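Local atomic coordinates of polyketide synthase (Lyngbya majuscula 19L, PDB entry 3QIT), a protein that probably releases the finished chain in curacin A biosynthesis as a decarboxylating thioesterase that eliminates sulfate and leaves a terminal alkene. Residues B[139-142]-B[143-147]; B[148-151]-B[152-155]; B[244-247]-B[248-251]. All coordinates share one frame; numbering follows the deposited sequence. Where two conformers were deposited one is given.

In the fold
Contacts 1 and 2 follow one another on the same helix, 140-151: residues 139-147 make its first turns, and 148-155 its last turn and the start of the loop toward helix 163-173. Their centres lie 13 Å apart, and both touch the second subunit, which places this helix in the dimer interface. Contact 3 comes much later in the chain, where the loop after strand 234-239 of the main sheet runs into helix 247-256. Its centre is 29 Å from that of contact 1 and 34 Å from that of contact 2. No other protein chain of the assembly touches contact 3, a surface contact next to the main sheet, where L244 touches residues of the probable triad.

Contact 1 (B[139-142]-B[143-147]); sequences SAVN and QLTTC
The first turns of helix 140-151, an element of the dimer interface in this alpha/beta-hydrolase thioesterase, tie S139 to Q143 and V141 to T145. S139 holds the N-cap position. Its carbonyl opens the i to i+4 ladder, with Q143 N to S139 O at 2.8 Å. The side chains of the same pair meet as well: Q143 NE2 donates to S139 OG over 3.2 Å with an N-H...O angle of 149°, the hydroxyl lying slightly tilted from the amide plane. Q143 can make this reach because CG stands anti to its carbonyl carbon (chi1 -79°) and the chain beyond CG is extended, so that the amide runs back past the S139 carbonyl, whose O lies 3.3 Å from Q143 CG.

Two residues on, V141 O is gripped twice by T145. The backbone bond T145 N to V141 O measures 3.0 Å, and T145 OG1 also donates to V141 O at 2.9 Å, coming from above the carbonyl plane. This hydroxyl placement follows from a chi1 of -57°, which sets OG1 beside its own backbone N and facing back down the helix.

The ladder continues with L144 N to A140 O and T146 N to N142 O. The second subunit covers the same turns: its E225 accepts from A140 N, its Q222 donates to A140 O, and its M226 and V115 pack on L144 and T145. On the N142 flank, a water donates both to T145 OG1 at 2.7 Å and to N142 OD1 at 3.2 Å.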
loop_
_atom_site.group_PDB
_atom_site.type_symbol
_atom_site.label_atom_id
_atom_site.label_comp_id
_atom_site.label_asym_id
_atom_site.label_seq_id
_atom_site.Cartn_x
_atom_site.Cartn_y
_atom_site.Cartn_z
ATOM N N SER B 139 3.528 -11.143 -16.947
ATOM C CA SER B 139 4.530 -11.417 -15.913
ATOM C C SER B 139 3.973 -11.095 -14.529
ATOM O O SER B 139 4.711 -11.072 -13.557
ATOM C CB SER B 139 5.834 -10.642 -16.181
ATOM O OG SER B 139 5.617 -9.248 -16.081
ATOM N N ALA B 140 2.664 -10.875 -14.440
ATOM C CA ALA B 140 2.094 -10.347 -13.202
ATOM C C ALA B 140 2.083 -11.360 -12.052
ATOM O O ALA B 140 2.264 -10.970 -10.894
ATOM C CB ALA B 140 0.725 -9.776 -13.430
ATOM N N VAL B 141 1.893 -12.641 -12.378
ATOM C CA VAL B 141 2.039 -13.716 -11.377
ATOM C C VAL B 141 3.494 -13.774 -10.890
ATOM O O VAL B 141 3.754 -13.804 -9.688
ATOM C CB VAL B 141 1.570 -15.086 -11.914
ATOM C CG1 VAL B 141 1.927 -16.200 -10.940
ATOM C CG2 VAL B 141 0.057 -15.073 -12.182
ATOM N N ASN B 142 4.451 -13.741 -11.820
ATOM C CA ASN B 142 5.847 -13.765 -11.405
ATOM C C ASN B 142 6.180 -12.536 -10.563
ATOM O O ASN B 142 6.943 -12.644 -9.586
ATOM C CB ASN B 142 6.798 -13.851 -12.615
ATOM C CG ASN B 142 6.772 -15.219 -13.290
ATOM O OD1 ASN B 142 6.422 -16.232 -12.676
ATOM N ND2 ASN B 142 7.154 -15.251 -14.565
ATOM N N GLN B 143 5.623 -11.382 -10.945
ATOM C CA GLN B 143 5.914 -10.124 -10.238
ATOM C C GLN B 143 5.390 -10.181 -8.812
ATOM O O GLN B 143 6.076 -9.761 -7.892
ATOM C CB GLN B 143 5.297 -8.911 -10.934
ATOM C CG GLN B 143 6.071 -8.414 -12.157
ATOM C CD GLN B 143 5.524 -7.087 -12.661
ATOM O OE1 GLN B 143 5.621 -6.059 -11.980
ATOM N NE2 GLN B 143 4.943 -7.102 -13.852
ATOM N N LEU B 144 4.175 -10.701 -8.635
ATOM C CA LEU B 144 3.617 -10.819 -7.296
ATOM C C LEU B 144 4.397 -11.834 -6.457
ATOM O O LEU B 144 4.605 -11.627 -5.262
ATOM C CB LEU B 144 2.132 -11.184 -7.337
ATOM C CG LEU B 144 1.441 -11.280 -5.975
ATOM C CD1 LEU B 144 1.508 -9.925 -5.248
ATOM C CD2 LEU B 144 0.014 -11.688 -6.201
ATOM N N THR B 145 4.840 -12.917 -7.078
ATOM C CA THR B 145 5.638 -13.918 -6.350
ATOM C C THR B 145 6.939 -13.297 -5.827
ATOM O O THR B 145 7.284 -13.416 -4.638
ATOM C CB THR B 145 5.957 -15.149 -7.222
ATOM O OG1 THR B 145 4.743 -15.738 -7.705
ATOM C CG2 THR B 145 6.697 -16.192 -6.416
ATOM N N THR B 146 7.656 -12.618 -6.721
ATOM C CA THR B 146 8.895 -11.948 -6.362
ATOM C C THR B 146 8.654 -10.923 -5.251
ATOM O O THR B 146 9.449 -10.801 -4.318
ATOM C CB THR B 146 9.553 -11.286 -7.605
ATOM O OG1 THR B 146 9.860 -12.309 -8.563
ATOM C CG2 THR B 146 10.844 -10.574 -7.218
ATOM N N CYS B 147 7.538 -10.215 -5.349
ATOM C CA CYS B 147 7.184 -9.196 -4.364
ATOM C C CYS B 147 6.869 -9.796 -2.980
ATOM O O CYS B 147 7.417 -9.345 -1.964
ATOM C CB CYS B 147 6.003 -8.385 -4.865
ATOM S SG CYS B 147 5.459 -7.164 -3.632
HETATM O O HOH W 1 5.467 -17.304 -9.797
#

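Contact 2 (B[148-151]-B[152-155]); sequences LDYL and SSTP
With CG of Y150 anti to its backbone N (chi1 -176°) and OG of S153 lodged between its own N and carbonyl carbon (chi1 74°), the tyrosine ring and the serine hydroxyl come together at the C-terminal end of helix 140-151, where the chain leaves the helix for the loop toward helix 163-173. S153 OG lies 3.5 Å from Y150 CD1, in an oblique approach to the ring. The same hydroxyl donates to Y150 O at 2.7 Å, in the carbonyl plane and on a lone pair. S153 N donates to that oxygen too, at 2.8 Å with an N-H...O angle of 152°, but from above the plane. Two donors from one residue therefore hold the Y150 carbonyl and tie the departing loop to the last turn.

The bonds of S152 are weaker. Its N-H is shared between L148 O and D149 O, both at 3.3 Å and both weak. S152 OG lies 3.1 Å from L148 O. A water donates to D149 O at 2.7 Å and also bonds S152 OG.

Farther out, the tyrosine and proline side chains cross at about a right angle. Y150 OH has its polar partner elsewhere in the chain, the carbonyl of I204, while the carboxylate of D149 pairs with R116 of the second subunit. At the far end of the ring the meeting is slight: P155 CG lies 3.9 Å from Y150 OH and 4.4 Å from Y150 CZ.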
loop_
_atom_site.group_PDB
_atom_site.type_symbol
_atom_site.label_atom_id
_atom_site.label_comp_id
_atom_site.label_asym_id
_atom_site.label_seq_id
_atom_site.Cartn_x
_atom_site.Cartn_y
_atom_site.Cartn_z
ATOM N N LEU B 148 6.033 -10.834 -2.947
ATOM C CA LEU B 148 5.664 -11.497 -1.688
ATOM C C LEU B 148 6.868 -12.140 -1.011
ATOM O O LEU B 148 7.007 -12.095 0.218
ATOM C CB LEU B 148 4.565 -12.537 -1.905
ATOM C CG LEU B 148 3.139 -12.064 -1.625
ATOM C CD1 LEU B 148 2.807 -10.893 -2.511
ATOM C CD2 LEU B 148 2.148 -13.202 -1.823
ATOM N N ASP B 149 7.748 -12.736 -1.812
ATOM C CA ASP B 149 8.979 -13.335 -1.264
ATOM C C ASP B 149 9.859 -12.230 -0.695
ATOM O O ASP B 149 10.445 -12.379 0.384
ATOM C CB ASP B 149 9.742 -14.106 -2.351
ATOM C CG ASP B 149 9.026 -15.382 -2.777
ATOM O OD1 ASP B 149 8.144 -15.869 -2.039
ATOM O OD2 ASP B 149 9.366 -15.902 -3.851
ATOM N N TYR B 150 9.940 -11.117 -1.412
ATOM C CA TYR B 150 10.766 -10.009 -0.919
ATOM C C TYR B 150 10.212 -9.386 0.375
ATOM O O TYR B 150 10.965 -9.187 1.342
ATOM C CB TYR B 150 10.978 -8.956 -2.000
ATOM C CG TYR B 150 11.895 -7.874 -1.522
ATOM C CD1 TYR B 150 13.269 -8.118 -1.355
ATOM C CD2 TYR B 150 11.390 -6.622 -1.176
ATOM C CE1 TYR B 150 14.121 -7.132 -0.892
ATOM C CE2 TYR B 150 12.235 -5.623 -0.700
ATOM C CZ TYR B 150 13.601 -5.886 -0.567
ATOM O OH TYR B 150 14.444 -4.911 -0.094
ATOM N N LEU B 151 8.910 -9.114 0.385
ATOM C CA LEU B 151 8.208 -8.568 1.561
ATOM C C LEU B 151 8.461 -9.375 2.841
ATOM O O LEU B 151 8.422 -8.819 3.956
ATOM C CB LEU B 151 6.698 -8.509 1.305
ATOM C CG LEU B 151 6.082 -7.602 0.232
ATOM C CD1 LEU B 151 4.639 -8.012 0.029
ATOM C CD2 LEU B 151 6.149 -6.134 0.589
ATOM N N SER B 152 8.734 -10.675 2.689
ATOM C CA SER B 152 8.927 -11.518 3.859
ATOM C C SER B 152 10.398 -11.799 4.097
ATOM O O SER B 152 10.755 -12.532 5.023
ATOM C CB SER B 152 8.122 -12.818 3.752
ATOM O OG SER B 152 8.455 -13.527 2.586
ATOM N N SER B 153 11.254 -11.206 3.269
ATOM C CA SER B 153 12.681 -11.318 3.490
ATOM C C SER B 153 13.069 -10.297 4.549
ATOM O O SER B 153 12.324 -9.361 4.861
ATOM C CB SER B 153 13.489 -11.156 2.190
ATOM O OG SER B 153 13.534 -9.805 1.753
ATOM N N THR B 154 14.220 -10.493 5.143
ATOM C CA THR B 154 14.635 -9.555 6.172
ATOM C C THR B 154 16.038 -9.116 5.793
ATOM O O THR B 154 17.014 -9.527 6.435
ATOM C CB THR B 154 14.584 -10.224 7.562
ATOM O OG1 THR B 154 15.211 -11.509 7.479
ATOM C CG2 THR B 154 13.146 -10.407 8.032
ATOM N N PRO B 155 16.160 -8.318 4.703
ATOM C CA PRO B 155 17.495 -7.913 4.246
ATOM C C PRO B 155 18.240 -7.124 5.329
ATOM O O PRO B 155 17.640 -6.323 6.074
ATOM C CB PRO B 155 17.210 -7.051 2.998
ATOM C CG PRO B 155 15.807 -6.573 3.180
ATOM C CD PRO B 155 15.089 -7.681 3.913
HETATM O O HOH W 2 11.106 -14.617 1.655
#

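Contact 3 (B[244-247]-B[248-251]); sequences LNRP and EDLQ
The buried D249, packed with N245 and L250, makes the tight part of this contact, while the R246 guanidinium, P247 and E248 form its solvent side. D249 OD2 takes two bonds from R246, both from the same face of the carboxylate: one from the backbone R246 N at 3.1 Å, the other from R246 NE at 3.2 Å. The NE bond is nearly straight (167°) and keeps OD2 in the guanidinium plane, at its edge. A weak third bond joins R246 NH2 to D249 OD1, an oxygen that also has a long, weak ion pair with R220. With an alanine here in place of D249, R246 N and NE would lose their shared acceptor, and the guanidinium, left with E248 alone among the partners described, would probably be less firmly fixed in its rotation.

Beside this pair, L250 CD2 packs on N245 CB at 3.6 Å, and both side chains touch Y238 of strand 234-239; N245 ND2 donates to L128 O. These residues form the N-terminal end of helix 247-256 in the alpha/beta-hydrolase fold, with R246 at the N-cap position. R246 O accepts from L250 N at 3.0 Å, and more weakly from D249 N. L244, earlier in the loop, touches H269 and E127 of the probable triad.

On the solvent side E248 folds back over the arginine, its chain bent at chi2 (-97°), with E248 CG 3.9 Å above the centre of the guanidinium. E248 OE1, 3.3 Å from R246 NH1, sits over the guanidinium face, where the pairing is electrostatic and not a directed hydrogen bond.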
loop_
_atom_site.group_PDB
_atom_site.type_symbol
_atom_site.label_atom_id
_atom_site.label_comp_id
_atom_site.label_asym_id
_atom_site.label_seq_id
_atom_site.Cartn_x
_atom_site.Cartn_y
_atom_site.Cartn_z
ATOM N N LEU B 244 19.724 10.092 -17.022
ATOM C CA LEU B 244 18.399 9.659 -16.586
ATOM C C LEU B 244 17.399 9.668 -17.746
ATOM O O LEU B 244 16.709 8.669 -17.999
ATOM C CB LEU B 244 17.878 10.533 -15.436
ATOM C CG LEU B 244 16.475 10.155 -14.961
ATOM C CD1 LEU B 244 16.514 8.807 -14.236
ATOM C CD2 LEU B 244 15.863 11.226 -14.057
ATOM N N ASN B 245 17.333 10.788 -18.459
ATOM C CA ASN B 245 16.384 10.909 -19.553
ATOM C C ASN B 245 17.084 10.828 -20.894
ATOM O O ASN B 245 17.988 11.628 -21.193
ATOM C CB ASN B 245 15.593 12.213 -19.439
ATOM C CG ASN B 245 14.585 12.181 -18.306
ATOM O OD1 ASN B 245 13.618 11.422 -18.346
ATOM N ND2 ASN B 245 14.808 13.005 -17.286
ATOM N N ARG B 246 16.663 9.848 -21.691
ATOM C CA ARG B 246 17.091 9.743 -23.080
ATOM C C ARG B 246 16.472 10.916 -23.846
ATOM O O ARG B 246 15.533 11.549 -23.346
ATOM C CB ARG B 246 16.638 8.404 -23.673
ATOM C CG ARG B 246 17.147 7.169 -22.934
ATOM C CD ARG B 246 16.438 5.901 -23.421
ATOM N NE ARG B 246 15.004 5.927 -23.113
ATOM C CZ ARG B 246 14.078 5.173 -23.707
ATOM N NH1 ARG B 246 14.411 4.312 -24.662
ATOM N NH2 ARG B 246 12.806 5.289 -23.347
ATOM N N PRO B 247 16.998 11.234 -25.043
ATOM C CA PRO B 247 16.409 12.320 -25.825
ATOM C C PRO B 247 14.902 12.171 -26.054
ATOM O O PRO B 247 14.185 13.169 -25.991
ATOM C CB PRO B 247 17.161 12.242 -27.156
ATOM C CG PRO B 247 18.462 11.648 -26.808
ATOM C CD PRO B 247 18.219 10.699 -25.676
ATOM N N GLU B 248 14.432 10.946 -26.313
ATOM C CA GLU B 248 12.992 10.679 -26.447
ATOM C C GLU B 248 12.194 10.961 -25.173
ATOM O O GLU B 248 11.026 11.355 -25.253
ATOM C CB GLU B 248 12.718 9.237 -26.899
ATOM C CG GLU B 248 13.450 8.173 -26.097
ATOM C CD GLU B 248 14.732 7.720 -26.784
ATOM O OE1 GLU B 248 14.801 6.522 -27.147
ATOM O OE2 GLU B 248 15.658 8.553 -26.975
ATOM N N ASP B 249 12.804 10.730 -24.009
ATOM C CA ASP B 249 12.142 11.014 -22.728
ATOM C C ASP B 249 12.041 12.520 -22.508
ATOM O O ASP B 249 11.004 13.010 -22.046
ATOM C CB ASP B 249 12.891 10.398 -21.537
ATOM C CG ASP B 249 12.944 8.878 -21.585
ATOM O OD1 ASP B 249 11.949 8.262 -22.020
ATOM O OD2 ASP B 249 13.985 8.310 -21.171
ATOM N N LEU B 250 13.125 13.243 -22.813
ATOM C CA LEU B 250 13.113 14.715 -22.747
ATOM C C LEU B 250 12.068 15.283 -23.690
ATOM O O LEU B 250 11.325 16.193 -23.319
ATOM C CB LEU B 250 14.478 15.305 -23.098
ATOM C CG LEU B 250 15.640 15.054 -22.136
ATOM C CD1 LEU B 250 16.908 15.694 -22.698
ATOM C CD2 LEU B 250 15.333 15.593 -20.760
ATOM N N GLN B 251 12.025 14.741 -24.913
ATOM C CA GLN B 251 11.032 15.132 -25.906
ATOM C C GLN B 251 9.614 14.849 -25.413
ATOM O O GLN B 251 8.720 15.702 -25.530
ATOM C CB GLN B 251 11.308 14.435 -27.247
ATOM C CG GLN B 251 10.458 14.922 -28.424
ATOM C CD GLN B 251 10.592 16.418 -28.715
ATOM O OE1 GLN B 251 9.624 17.066 -29.131
ATOM N NE2 GLN B 251 11.791 16.969 -28.507
#